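Local structure of uncharacterized protein (Bacteroides cellulosilyticus, 5JVK) at residues D105-H111 and G372-F378; I133-L137 and P152-F158. The protein probably hydrolyses O-glycosidic bonds as an endo-acting family 39 glycoside hydrolase. All blocks are in the same frame, centred on the assembly; numbering follows the deposited sequence.

Interaction 1. Residues D105-H111 and G372-F378; sequences DMGVCVH and GVFWYDF
The seam between G107 and F374 closes the parallel (β/α)8 barrel, where the first strand, 106-109, meets the last, 373-375. The residues pair in parallel register, M106 with V373, G107 with F374 and V108 with W375. Backbone bonds pass back and forth along the seam: V373 N donates to D105 O, G107 N to V373 O, W375 N to G107 O, and C109 N to W375 O, the last at 2.7 Å and almost straight (177° at the hydrogen). Beyond the strands F378 N reaches C109 O at 2.9 Å, just after the cis peptide bond between Y376 and D377.

G107 has no side chain, and its CA lies over one face of the F374 ring, 4.2 Å from the ring centroid, a CH-pi contact. The absence of a side chain at G107 lets the ring lie close over the backbone. V108 has CG1 between the backbone N and the carbonyl carbon (chi1 65°), which leaves CG2 anti to the N, and this second methyl rests 3.8 Å from F378 CB. C109 CB meets Y376 CD1 at 3.7 Å, while its sulfur sits at the edge of the same ring. Farther along, H111 NE2 donates to Y376 OH at 3.1 Å, close to the imidazole plane, with the two rings turned 82° to each other. D377 OD2 comes to the edge of that imidazole, 3.3 Å from H111 CD2.

R365 forms a salt bridge with D105 at the start of the seam. Helix 350-366 covers M106, V373 and W375, whereas V108, V110 and F378 pack against helix 118-127. Strand 106-109 continues the barrel into strand 132-138, and F374 bonds through its backbone to V338 of strand 335-341.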
ATOM      1  N   ASP A 105       1.089   7.056   7.365  1.00 25.59           N
ATOM      2  CA  ASP A 105       1.785   5.759   7.351  1.00 25.37           C
ATOM      3  C   ASP A 105       1.373   4.815   6.207  1.00 25.63           C
ATOM      4  O   ASP A 105       1.991   3.764   6.037  1.00 26.03           O
ATOM      5  CB  ASP A 105       1.657   5.047   8.716  1.00 25.11           C
ATOM      6  CG  ASP A 105       0.210   4.771   9.132  1.00 24.94           C
ATOM      7  OD1 ASP A 105      -0.735   5.275   8.486  1.00 24.93           O
ATOM      8  OD2 ASP A 105       0.022   4.060  10.138  1.00 24.68           O
ATOM      9  N   MET A 106       0.352   5.181   5.429  1.00 25.60           N
ATOM     10  CA  MET A 106      -0.064   4.376   4.276  1.00 25.89           C
ATOM     11  C   MET A 106       0.777   4.721   3.055  1.00 25.22           C
ATOM     12  O   MET A 106       0.744   5.854   2.579  1.00 25.32           O
ATOM     13  CB  MET A 106      -1.553   4.576   3.947  1.00 26.71           C
ATOM     14  CG  MET A 106      -2.497   3.773   4.830  1.00 27.54           C
ATOM     15  SD  MET A 106      -4.228   3.803   4.314  1.00 28.82           S
ATOM     16  CE  MET A 106      -4.149   3.025   2.700  1.00 28.34           C
ATOM     17  N   GLY A 107       1.524   3.737   2.556  1.00 24.67           N
ATOM     18  CA  GLY A 107       2.273   3.862   1.308  1.00 24.40           C
ATOM     19  C   GLY A 107       1.865   2.783   0.323  1.00 24.26           C
ATOM     20  O   GLY A 107       1.134   1.859   0.679  1.00 24.31           O
ATOM     21  N   VAL A 108       2.345   2.898  -0.913  1.00 24.27           N
ATOM     22  CA  VAL A 108       2.111   1.880  -1.940  1.00 24.35           C
ATOM     23  C   VAL A 108       3.283   1.816  -2.925  1.00 24.74           C
ATOM     24  O   VAL A 108       3.829   2.844  -3.317  1.00 24.41           O
ATOM     25  CB  VAL A 108       0.776   2.130  -2.687  1.00 24.47           C
ATOM     26  CG1 VAL A 108       0.811   3.427  -3.491  1.00 24.42           C
ATOM     27  CG2 VAL A 108       0.420   0.945  -3.579  1.00 24.51           C
ATOM     28  N   CYS A 109       3.668   0.600  -3.312  1.00 25.37           N
ATOM     29  CA  CYS A 109       4.747   0.397  -4.285  1.00 25.65           C
ATOM     30  C   CYS A 109       4.214   0.645  -5.688  1.00 25.89           C
ATOM     31  O   CYS A 109       3.185   0.086  -6.066  1.00 25.85           O
ATOM     32  CB  CYS A 109       5.323  -1.014  -4.173  1.00 25.57           C
ATOM     33  SG  CYS A 109       6.202  -1.291  -2.618  1.00 25.62           S
ATOM     34  N   VAL A 110       4.919   1.484  -6.447  1.00 26.82           N
ATOM     35  CA  VAL A 110       4.468   1.937  -7.765  1.00 27.82           C
ATOM     36  C   VAL A 110       5.562   1.720  -8.811  1.00 28.82           C
ATOM     37  O   VAL A 110       6.636   2.325  -8.736  1.00 28.16           O
ATOM     38  CB  VAL A 110       4.087   3.438  -7.752  1.00 27.71           C
ATOM     39  CG1 VAL A 110       3.450   3.843  -9.079  1.00 27.79           C
ATOM     40  CG2 VAL A 110       3.151   3.748  -6.590  1.00 27.76           C
ATOM     41  N   HIS A 111       5.275   0.854  -9.779  1.00 30.31           N
ATOM     42  CA  HIS A 111       6.116   0.705 -10.966  1.00 31.85           C
ATOM     43  C   HIS A 111       5.701   1.761 -11.997  1.00 32.93           C
ATOM     44  O   HIS A 111       4.598   2.310 -11.898  1.00 32.23           O
ATOM     45  CB  HIS A 111       5.966  -0.697 -11.556  1.00 32.16           C
ATOM     46  CG  HIS A 111       6.339  -1.791 -10.607  1.00 32.64           C
ATOM     47  ND1 HIS A 111       7.631  -1.990 -10.174  1.00 33.27           N
ATOM     48  CD2 HIS A 111       5.591  -2.740 -10.002  1.00 33.07           C
ATOM     49  CE1 HIS A 111       7.663  -3.019  -9.347  1.00 33.03           C
ATOM     50  NE2 HIS A 111       6.437  -3.492  -9.226  1.00 33.27           N
ATOM     51  N   GLY A 372       5.914   4.093   7.802  1.00 22.56           N
ATOM     52  CA  GLY A 372       5.587   3.835   6.402  1.00 22.06           C
ATOM     53  C   GLY A 372       5.422   2.356   6.094  1.00 21.60           C
ATOM     54  O   GLY A 372       6.404   1.616   6.026  1.00 21.68           O
ATOM     55  N   VAL A 373       4.171   1.937   5.913  1.00 20.98           N
ATOM     56  CA  VAL A 373       3.838   0.579   5.507  1.00 20.45           C
ATOM     57  C   VAL A 373       3.377   0.629   4.056  1.00 20.12           C
ATOM     58  O   VAL A 373       2.294   1.142   3.762  1.00 20.08           O
ATOM     59  CB  VAL A 373       2.745  -0.018   6.417  1.00 20.40           C
ATOM     60  CG1 VAL A 373       2.324  -1.402   5.935  1.00 20.35           C
ATOM     61  CG2 VAL A 373       3.244  -0.066   7.858  1.00 20.55           C
ATOM     62  N   PHE A 374       4.206   0.089   3.162  1.00 19.62           N
ATOM     63  CA  PHE A 374       4.005   0.211   1.717  1.00 19.45           C
ATOM     64  C   PHE A 374       3.399  -1.059   1.123  1.00 19.39           C
ATOM     65  O   PHE A 374       4.027  -2.120   1.148  1.00 19.34           O
ATOM     66  CB  PHE A 374       5.331   0.519   1.020  1.00 19.38           C
ATOM     67  CG  PHE A 374       5.879   1.881   1.328  1.00 19.30           C
ATOM     68  CD1 PHE A 374       5.815   2.903   0.387  1.00 19.30           C
ATOM     69  CD2 PHE A 374       6.474   2.145   2.561  1.00 19.33           C
ATOM     70  CE1 PHE A 374       6.331   4.158   0.667  1.00 19.34           C
ATOM     71  CE2 PHE A 374       6.983   3.401   2.851  1.00 19.25           C
ATOM     72  CZ  PHE A 374       6.915   4.409   1.901  1.00 19.32           C
ATOM     73  N   TRP A 375       2.187  -0.944   0.586  1.00 19.32           N
ATOM     74  CA  TRP A 375       1.528  -2.068  -0.069  1.00 19.43           C
ATOM     75  C   TRP A 375       2.233  -2.415  -1.374  1.00 19.70           C
ATOM     76  O   TRP A 375       2.483  -1.527  -2.192  1.00 19.80           O
ATOM     77  CB  TRP A 375       0.061  -1.753  -0.364  1.00 19.39           C
ATOM     78  CG  TRP A 375      -0.643  -2.857  -1.099  1.00 19.36           C
ATOM     79  CD1 TRP A 375      -0.762  -3.000  -2.453  1.00 19.32           C
ATOM     80  CD2 TRP A 375      -1.311  -3.980  -0.518  1.00 19.35           C
ATOM     81  NE1 TRP A 375      -1.466  -4.141  -2.749  1.00 19.34           N
ATOM     82  CE2 TRP A 375      -1.817  -4.761  -1.580  1.00 19.27           C
ATOM     83  CE3 TRP A 375      -1.538  -4.399   0.798  1.00 19.41           C
ATOM     84  CZ2 TRP A 375      -2.539  -5.935  -1.366  1.00 19.22           C
ATOM     85  CZ3 TRP A 375      -2.256  -5.568   1.009  1.00 19.42           C
ATOM     86  CH2 TRP A 375      -2.749  -6.321  -0.069  1.00 19.32           C
ATOM     87  N   TYR A 376       2.548  -3.698  -1.562  1.00 19.90           N
ATOM     88  CA  TYR A 376       3.031  -4.197  -2.845  1.00 20.15           C
ATOM     89  C   TYR A 376       1.874  -4.901  -3.560  1.00 20.20           C
ATOM     90  O   TYR A 376       1.365  -5.887  -3.034  1.00 20.30           O
ATOM     91  CB  TYR A 376       4.209  -5.166  -2.686  1.00 20.14           C
ATOM     92  CG  TYR A 376       4.832  -5.474  -4.025  1.00 20.19           C
ATOM     93  CD1 TYR A 376       5.819  -4.647  -4.555  1.00 20.28           C
ATOM     94  CD2 TYR A 376       4.389  -6.551  -4.796  1.00 20.24           C
ATOM     95  CE1 TYR A 376       6.370  -4.899  -5.802  1.00 20.33           C
ATOM     96  CE2 TYR A 376       4.936  -6.813  -6.046  1.00 20.29           C
ATOM     97  CZ  TYR A 376       5.925  -5.984  -6.544  1.00 20.45           C
ATOM     98  OH  TYR A 376       6.476  -6.233  -7.778  1.00 20.48           O
ATOM     99  N   ASP A 377       1.421  -4.425  -4.724  1.00 20.38           N
ATOM    100  CA  ASP A 377       1.795  -3.145  -5.347  1.00 20.44           C
ATOM    101  C   ASP A 377       0.531  -2.480  -5.904  1.00 20.58           C
ATOM    102  O   ASP A 377      -0.573  -3.003  -5.720  1.00 20.06           O
ATOM    103  CB  ASP A 377       2.890  -3.341  -6.416  1.00 20.42           C
ATOM    104  CG  ASP A 377       2.488  -4.298  -7.540  1.00 20.45           C
ATOM    105  OD1 ASP A 377       1.377  -4.873  -7.524  1.00 20.58           O
ATOM    106  OD2 ASP A 377       3.316  -4.478  -8.454  1.00 20.23           O
ATOM    107  N   PHE A 378       0.682  -1.327  -6.555  1.00 21.02           N
ATOM    108  CA  PHE A 378      -0.480  -0.537  -6.966  1.00 21.32           C
ATOM    109  C   PHE A 378      -1.264  -1.167  -8.109  1.00 21.63           C
ATOM    110  O   PHE A 378      -2.484  -1.303  -8.021  1.00 21.29           O
ATOM    111  CB  PHE A 378      -0.081   0.890  -7.342  1.00 21.34           C
ATOM    112  CG  PHE A 378      -1.260   1.786  -7.576  1.00 21.44           C
ATOM    113  CD1 PHE A 378      -1.529   2.298  -8.841  1.00 21.31           C
ATOM    114  CD2 PHE A 378      -2.137   2.078  -6.533  1.00 21.50           C
ATOM    115  CE1 PHE A 378      -2.629   3.111  -9.049  1.00 21.43           C
ATOM    116  CE2 PHE A 378      -3.243   2.885  -6.739  1.00 21.43           C
ATOM    117  CZ  PHE A 378      -3.488   3.403  -7.999  1.00 21.44           C
TER

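Interaction 2. Residues I133-L137 and P152-F158; sequences IRTDL and PEHMYQF
T135 presses against F158, packing the second barrel strand, 132-138, under helix 153-164, which follows it in the chain. The two segments run nearly antiparallel (161°), their axes 9.8 Å apart. T135 CB lies 3.9 Å from F158 CZ, toward the far end of the ring. From there the side chain forks. CG2 stands over the ring face, 3.7 Å from its centroid and only 6° off the normal, a CH-pi contact. OG1, anti to the backbone N (chi1 -166°), passes 3.4 Å from F158 CZ and finds its polar partner in the carbonyl oxygen of V110.

I133 CD1 adds a looser touch at F158 CD2. An alanine in place of F158 would probably open a gap between strand and helix, leaving the T135 methyl and I133 CD1 without the ring they pack on. Toward the start of the helix L137 crosses M155 at about a right angle. L137 CD2 lies tightly against M155 CG, at 3.3 Å, and also reaches P152 CG at 4.1 Å. D136 O approaches the edge of the H154 imidazole near CE1. Y118 meets the F158 ring edge-to-face, and F122 of helix 118-127 packs on it too.

No hydrogen bond joins the two segments: helix and strand are held by apolar contact, and the threonine hydroxyl, though beside a ring, is satisfied by V110 O just past the neighbouring strand.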
ATOM      1  N   ILE A 133       4.721   6.827  -1.732  1.00 23.50           N
ATOM      2  CA  ILE A 133       4.945   5.850  -2.799  1.00 23.56           C
ATOM      3  C   ILE A 133       6.392   5.377  -2.785  1.00 23.88           C
ATOM      4  O   ILE A 133       7.287   6.116  -2.382  1.00 23.86           O
ATOM      5  CB  ILE A 133       4.557   6.379  -4.203  1.00 23.39           C
ATOM      6  CG1 ILE A 133       5.374   7.626  -4.601  1.00 23.50           C
ATOM      7  CG2 ILE A 133       3.057   6.640  -4.272  1.00 23.35           C
ATOM      8  CD1 ILE A 133       6.625   7.344  -5.414  1.00 23.37           C
ATOM      9  N   ARG A 134       6.600   4.133  -3.208  1.00 24.62           N
ATOM     10  CA  ARG A 134       7.929   3.547  -3.321  1.00 25.28           C
ATOM     11  C   ARG A 134       8.175   3.161  -4.770  1.00 26.20           C
ATOM     12  O   ARG A 134       7.308   2.560  -5.407  1.00 26.22           O
ATOM     13  CB  ARG A 134       8.053   2.317  -2.424  1.00 25.06           C
ATOM     14  CG  ARG A 134       9.415   1.633  -2.463  1.00 24.96           C
ATOM     15  CD  ARG A 134       9.468   0.540  -1.416  1.00 24.90           C
ATOM     16  NE  ARG A 134      10.745  -0.176  -1.369  1.00 24.67           N
ATOM     17  CZ  ARG A 134      11.017  -1.344  -1.961  1.00 24.87           C
ATOM     18  NH1 ARG A 134      10.120  -1.989  -2.709  1.00 24.75           N
ATOM     19  NH2 ARG A 134      12.222  -1.879  -1.807  1.00 25.19           N
ATOM     20  N   THR A 135       9.353   3.502  -5.285  1.00 27.45           N
ATOM     21  CA  THR A 135       9.755   3.057  -6.616  1.00 28.46           C
ATOM     22  C   THR A 135      11.270   2.929  -6.745  1.00 29.57           C
ATOM     23  O   THR A 135      12.026   3.440  -5.918  1.00 28.94           O
ATOM     24  CB  THR A 135       9.172   3.961  -7.721  1.00 28.58           C
ATOM     25  OG1 THR A 135       9.318   3.314  -8.990  1.00 29.05           O
ATOM     26  CG2 THR A 135       9.849   5.331  -7.749  1.00 28.65           C
ATOM     27  N   ASP A 136      11.687   2.231  -7.795  1.00 31.97           N
ATOM     28  CA  ASP A 136      13.085   1.862  -7.989  1.00 34.10           C
ATOM     29  C   ASP A 136      13.889   2.965  -8.653  1.00 34.73           C
ATOM     30  O   ASP A 136      13.352   3.802  -9.381  1.00 34.49           O
ATOM     31  CB  ASP A 136      13.189   0.602  -8.849  1.00 35.29           C
ATOM     32  CG  ASP A 136      12.533  -0.590  -8.206  1.00 37.10           C
ATOM     33  OD1 ASP A 136      13.171  -1.229  -7.340  1.00 38.39           O
ATOM     34  OD2 ASP A 136      11.375  -0.888  -8.573  1.00 39.25           O
ATOM     35  N   LEU A 137      15.187   2.947  -8.383  1.00 35.83           N
ATOM     36  CA  LEU A 137      16.151   3.737  -9.123  1.00 37.36           C
ATOM     37  C   LEU A 137      17.391   2.874  -9.313  1.00 37.72           C
ATOM     38  O   LEU A 137      18.016   2.458  -8.338  1.00 36.90           O
ATOM     39  CB  LEU A 137      16.475   5.031  -8.371  1.00 38.34           C
ATOM     40  CG  LEU A 137      17.341   6.091  -9.070  1.00 38.96           C
ATOM     41  CD1 LEU A 137      18.813   5.698  -9.093  1.00 40.42           C
ATOM     42  CD2 LEU A 137      16.839   6.376 -10.480  1.00 38.88           C
ATOM     43  N   PRO A 152      17.665  10.041 -14.441  1.00 49.27           N
ATOM     44  CA  PRO A 152      16.736   9.564 -15.481  1.00 49.10           C
ATOM     45  C   PRO A 152      15.406  10.317 -15.524  1.00 49.22           C
ATOM     46  O   PRO A 152      14.993  10.897 -14.518  1.00 48.33           O
ATOM     47  CB  PRO A 152      16.502   8.094 -15.108  1.00 49.11           C
ATOM     48  CG  PRO A 152      17.678   7.712 -14.285  1.00 49.34           C
ATOM     49  CD  PRO A 152      18.057   8.948 -13.529  1.00 49.38           C
ATOM     50  N   GLU A 153      14.752  10.294 -16.683  1.00 49.94           N
ATOM     51  CA  GLU A 153      13.509  11.045 -16.897  1.00 50.73           C
ATOM     52  C   GLU A 153      12.365  10.561 -16.000  1.00 50.10           C
ATOM     53  O   GLU A 153      11.590  11.378 -15.494  1.00 49.88           O
ATOM     54  CB  GLU A 153      13.094  10.997 -18.380  1.00 51.73           C
ATOM     55  CG  GLU A 153      11.816  11.758 -18.749  1.00 53.04           C
ATOM     56  CD  GLU A 153      11.818  13.221 -18.322  1.00 54.60           C
ATOM     57  OE1 GLU A 153      10.728  13.752 -18.017  1.00 55.72           O
ATOM     58  OE2 GLU A 153      12.901  13.850 -18.290  1.00 55.81           O
ATOM     59  N   HIS A 154      12.266   9.246 -15.801  1.00 49.07           N
ATOM     60  CA  HIS A 154      11.211   8.677 -14.952  1.00 47.86           C
ATOM     61  C   HIS A 154      11.260   9.169 -13.496  1.00 46.00           C
ATOM     62  O   HIS A 154      10.214   9.277 -12.859  1.00 44.93           O
ATOM     63  CB  HIS A 154      11.167   7.138 -15.038  1.00 48.61           C
ATOM     64  CG  HIS A 154      12.367   6.443 -14.467  1.00 49.79           C
ATOM     65  ND1 HIS A 154      12.423   6.007 -13.160  1.00 50.13           N
ATOM     66  CD2 HIS A 154      13.542   6.078 -15.035  1.00 50.09           C
ATOM     67  CE1 HIS A 154      13.588   5.420 -12.943  1.00 49.76           C
ATOM     68  NE2 HIS A 154      14.284   5.449 -14.064  1.00 49.85           N
ATOM     69  N   MET A 155      12.452   9.499 -12.991  1.00 44.74           N
ATOM     70  CA  MET A 155      12.588  10.052 -11.634  1.00 44.70           C
ATOM     71  C   MET A 155      11.932  11.421 -11.461  1.00 44.32           C
ATOM     72  O   MET A 155      11.224  11.644 -10.477  1.00 44.71           O
ATOM     73  CB  MET A 155      14.058  10.141 -11.210  1.00 45.18           C
ATOM     74  CG  MET A 155      14.630   8.832 -10.697  1.00 45.71           C
ATOM     75  SD  MET A 155      13.842   8.236  -9.185  1.00 45.98           S
ATOM     76  CE  MET A 155      14.289   9.533  -8.037  1.00 46.19           C
ATOM     77  N   TYR A 156      12.179  12.327 -12.405  1.00 43.67           N
ATOM     78  CA  TYR A 156      11.523  13.642 -12.412  1.00 43.03           C
ATOM     79  C   TYR A 156      10.002  13.507 -12.553  1.00 42.17           C
ATOM     80  O   TYR A 156       9.254  14.245 -11.906  1.00 42.12           O
ATOM     81  CB  TYR A 156      12.076  14.544 -13.533  1.00 43.06           C
ATOM     82  CG  TYR A 156      13.514  15.001 -13.334  1.00 42.68           C
ATOM     83  CD1 TYR A 156      13.881  15.746 -12.210  1.00 42.66           C
ATOM     84  CD2 TYR A 156      14.505  14.707 -14.276  1.00 42.51           C
ATOM     85  CE1 TYR A 156      15.191  16.171 -12.023  1.00 42.57           C
ATOM     86  CE2 TYR A 156      15.818  15.129 -14.099  1.00 42.31           C
ATOM     87  CZ  TYR A 156      16.154  15.863 -12.972  1.00 42.61           C
ATOM     88  OH  TYR A 156      17.450  16.286 -12.786  1.00 42.73           O
ATOM     89  N   GLN A 157       9.562  12.569 -13.394  1.00 41.70           N
ATOM     90  CA  GLN A 157       8.134  12.261 -13.570  1.00 41.86           C
ATOM     91  C   GLN A 157       7.480  11.769 -12.273  1.00 41.26           C
ATOM     92  O   GLN A 157       6.420  12.272 -11.885  1.00 40.54           O
ATOM     93  CB  GLN A 157       7.925  11.222 -14.686  1.00 42.44           C
ATOM     94  CG  GLN A 157       8.164  11.754 -16.093  1.00 43.18           C
ATOM     95  CD  GLN A 157       8.000  10.682 -17.163  1.00 44.20           C
ATOM     96  OE1 GLN A 157       8.806   9.755 -17.255  1.00 44.93           O
ATOM     97  NE2 GLN A 157       6.958  10.808 -17.984  1.00 44.14           N
ATOM     98  N   PHE A 158       8.118  10.794 -11.621  1.00 40.65           N
ATOM     99  CA  PHE A 158       7.646  10.248 -10.333  1.00 39.90           C
ATOM    100  C   PHE A 158       7.536  11.318  -9.243  1.00 39.61           C
ATOM    101  O   PHE A 158       6.501  11.430  -8.582  1.00 39.36           O
ATOM    102  CB  PHE A 158       8.556   9.104  -9.827  1.00 39.66           C
ATOM    103  CG  PHE A 158       8.063   7.726 -10.182  1.00 39.46           C
ATOM    104  CD1 PHE A 158       8.754   6.923 -11.088  1.00 39.16           C
ATOM    105  CD2 PHE A 158       6.904   7.222  -9.598  1.00 39.62           C
ATOM    106  CE1 PHE A 158       8.295   5.652 -11.407  1.00 38.85           C
ATOM    107  CE2 PHE A 158       6.441   5.954  -9.915  1.00 39.07           C
ATOM    108  CZ  PHE A 158       7.137   5.167 -10.821  1.00 38.61           C
TER

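Interactions 1 and 2, their centres 14 Å apart, share the barrel wall: strands 106-109 and 132-138 are neighbours, and interaction 2 is nested within the long chain loop that interaction 1 closes. V110 N approaches R134 O at 2.8 Å, probably as a hydrogen bond, and V110 O lies 3.6 Å from F158 CZ, so the seam reaches the strand-helix layer directly. R134 bridges E219 and E340; E340, at the end of the seventh strand, 335-341, stands where clan GH-A enzymes carry their nucleophile and is probably that residue here. H111 and D136 each have a bound glycerol, probably from the crystallisation liquor, about 3 Å from the side chain, consistent with a pocket at this barrel end.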